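Local coordinates for putative endonuclease/exonuclease/phosphatase family protein (Bacteroides vulgatus ATCC 8482, PDB 3G6S), which probably acts as a nuclease of the endonuclease/exonuclease/phosphatase family, cleaving phosphodiester bonds, at residues 206-211 / 221-226. Sequence-based numbering, arbitrary orientation.
Sequences DYTFHD and EKIDFI
Thr208 lies over the backbone entering strand 224-228, its methyl CG2 4.1 Å from CG of Lys222 and 3.8 Å from CG1 of Ile223. With OG1 anti to the backbone N (chi1 -178°), the hydroxyl meets the Asp224 carboxylate, the two side chains crossing at about a right angle. Thr208 OG1 is 2.6 Å from Asp224 OD1 and also lies by the backbone carbonyl of Asn252. Asp224 OD2 sits close to OD2 of Asp172. On the backbone, Thr208 N donates to Glu221 O at 3.1 Å, from above the carbonyl plane, and Phe209 N adds a weak bond of 3.3 Å to that same Glu221 O. CB of Phe209 meets CD1 of Ile223 at 4.1 Å, and the Phe209 ring meets the His251 ring, the planes about 55° apart. Lys222 runs extended past Asp206, CB 3.6 Å from Asp206 O, then bends at chi4 (-64°) to bring NZ into a 2.8 Å hydrogen bond with Asp224 O, in the carbonyl plane. Cutting Lys222 back to an alanine would probably leave Asp224 O without this donor and uncover the Thr208 methyl on one side. The loop after strand 201-204 is thus joined to the start of strand 224-228, at the end of the two-sheet DNase I-like fold where Asp172, Asp224, His251 and Asn252 gather, consistent with the active-site region of this family.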
loop_
_atom_site.group_PDB
_atom_site.type_symbol
_atom_site.label_atom_id
_atom_site.label_comp_id
_atom_site.label_asym_id
_atom_site.label_seq_id
_atom_site.Cartn_x
_atom_site.Cartn_y
_atom_site.Cartn_z
ATOM N N ASP A 206 15.447 8.185 2.113
ATOM C CA ASP A 206 15.468 6.974 1.287
ATOM C C ASP A 206 15.133 5.685 2.037
ATOM O O ASP A 206 15.355 4.586 1.529
ATOM C CB ASP A 206 16.828 6.822 0.580
ATOM C CG ASP A 206 18.000 6.879 1.542
ATOM O OD1 ASP A 206 17.930 6.246 2.620
ATOM O OD2 ASP A 206 19.008 7.546 1.214
ATOM N N TYR A 207 14.599 5.820 3.246
ATOM C CA TYR A 207 14.212 4.661 4.045
ATOM C C TYR A 207 12.754 4.835 4.455
ATOM O O TYR A 207 12.260 5.959 4.535
ATOM C CB TYR A 207 15.101 4.535 5.287
ATOM C CG TYR A 207 15.124 5.765 6.164
ATOM C CD1 TYR A 207 15.945 6.850 5.856
ATOM C CD2 TYR A 207 14.323 5.846 7.308
ATOM C CE1 TYR A 207 15.973 7.982 6.668
ATOM C CE2 TYR A 207 14.346 6.972 8.122
ATOM C CZ TYR A 207 15.173 8.034 7.793
ATOM O OH TYR A 207 15.203 9.151 8.589
ATOM N N THR A 208 12.081 3.722 4.729
ATOM C CA THR A 208 10.670 3.744 5.083
ATOM C C THR A 208 10.337 3.140 6.457
ATOM O O THR A 208 9.180 3.144 6.891
ATOM C CB THR A 208 9.842 3.022 3.971
ATOM O OG1 THR A 208 8.442 3.073 4.277
ATOM C CG2 THR A 208 10.257 1.575 3.858
ATOM N N PHE A 209 11.340 2.612 7.143
ATOM C CA PHE A 209 11.115 2.050 8.468
ATOM C C PHE A 209 12.167 2.568 9.444
ATOM O O PHE A 209 13.357 2.482 9.178
ATOM C CB PHE A 209 11.159 0.529 8.424
ATOM C CG PHE A 209 10.784 -0.115 9.722
ATOM C CD1 PHE A 209 9.487 0.010 10.222
ATOM C CD2 PHE A 209 11.734 -0.819 10.462
ATOM C CE1 PHE A 209 9.137 -0.554 11.447
ATOM C CE2 PHE A 209 11.406 -1.391 11.689
ATOM C CZ PHE A 209 10.102 -1.261 12.190
ATOM N N HIS A 210 11.724 3.102 10.574
ATOM C CA HIS A 210 12.636 3.649 11.571
ATOM C C HIS A 210 12.258 3.207 12.986
ATOM O O HIS A 210 12.918 3.583 13.954
ATOM C CB HIS A 210 12.622 5.174 11.473
ATOM C CG HIS A 210 11.242 5.752 11.383
ATOM N ND1 HIS A 210 10.359 5.738 12.440
ATOM C CD2 HIS A 210 10.580 6.314 10.344
ATOM C CE1 HIS A 210 9.209 6.267 12.058
ATOM N NE2 HIS A 210 9.317 6.623 10.792
ATOM N N ASP A 211 11.194 2.414 13.092
ATOM C CA ASP A 211 10.706 1.902 14.374
ATOM C C ASP A 211 10.454 3.029 15.381
ATOM O O ASP A 211 10.916 2.974 16.516
ATOM C CB ASP A 211 11.704 0.878 14.944
ATOM C CG ASP A 211 11.214 0.227 16.228
ATOM O OD1 ASP A 211 10.006 -0.075 16.333
ATOM O OD2 ASP A 211 12.040 -0.008 17.134
ATOM N N GLU A 221 16.085 0.865 6.515
ATOM C CA GLU A 221 15.892 0.273 5.208
ATOM C C GLU A 221 14.557 0.668 4.604
ATOM O O GLU A 221 13.644 1.129 5.301
ATOM C CB GLU A 221 15.938 -1.244 5.303
ATOM C CG GLU A 221 17.077 -1.791 6.126
ATOM C CD GLU A 221 17.059 -3.301 6.157
ATOM O OE1 GLU A 221 15.948 -3.877 6.294
ATOM O OE2 GLU A 221 18.149 -3.912 6.058
ATOM N N LYS A 222 14.456 0.471 3.294
ATOM C CA LYS A 222 13.238 0.764 2.553
ATOM C C LYS A 222 12.556 -0.571 2.287
ATOM O O LYS A 222 13.088 -1.398 1.555
ATOM C CB LYS A 222 13.579 1.455 1.228
ATOM C CG LYS A 222 12.390 1.650 0.309
ATOM C CD LYS A 222 12.727 2.624 -0.804
ATOM C CE LYS A 222 11.465 3.154 -1.492
ATOM N NZ LYS A 222 10.705 2.082 -2.195
ATOM N N ILE A 223 11.394 -0.789 2.891
ATOM C CA ILE A 223 10.674 -2.039 2.701
ATOM C C ILE A 223 9.293 -1.810 2.135
ATOM O O ILE A 223 8.522 -2.755 1.965
ATOM C CB ILE A 223 10.534 -2.822 4.012
ATOM C CG1 ILE A 223 9.759 -1.996 5.036
ATOM C CG2 ILE A 223 11.921 -3.166 4.543
ATOM C CD1 ILE A 223 9.616 -2.670 6.380
ATOM N N ASP A 224 8.973 -0.552 1.851
ATOM C CA ASP A 224 7.669 -0.215 1.289
ATOM C C ASP A 224 7.869 0.251 -0.140
ATOM O O ASP A 224 8.765 1.035 -0.413
ATOM C CB ASP A 224 6.996 0.862 2.148
ATOM C CG ASP A 224 6.700 0.365 3.572
ATOM O OD1 ASP A 224 7.483 0.672 4.500
ATOM O OD2 ASP A 224 5.692 -0.357 3.759
ATOM N N PHE A 225 7.045 -0.230 -1.062
ATOM C CA PHE A 225 7.216 0.156 -2.460
ATOM C C PHE A 225 5.940 0.483 -3.215
ATOM O O PHE A 225 4.834 0.100 -2.824
ATOM C CB PHE A 225 7.924 -0.961 -3.242
ATOM C CG PHE A 225 9.224 -1.402 -2.645
ATOM C CD1 PHE A 225 10.436 -0.939 -3.160
ATOM C CD2 PHE A 225 9.238 -2.295 -1.571
ATOM C CE1 PHE A 225 11.651 -1.360 -2.615
ATOM C CE2 PHE A 225 10.439 -2.726 -1.012
ATOM C CZ PHE A 225 11.653 -2.260 -1.533
ATOM N N ILE A 226 6.131 1.199 -4.316
ATOM C CA ILE A 226 5.057 1.545 -5.222
ATOM C C ILE A 226 5.496 1.027 -6.594
ATOM O O ILE A 226 6.498 1.486 -7.156
ATOM C CB ILE A 226 4.827 3.067 -5.308
ATOM C CG1 ILE A 226 4.358 3.592 -3.954
ATOM C CG2 ILE A 226 3.776 3.376 -6.382
ATOM C CD1 ILE A 226 4.054 5.093 -3.929
#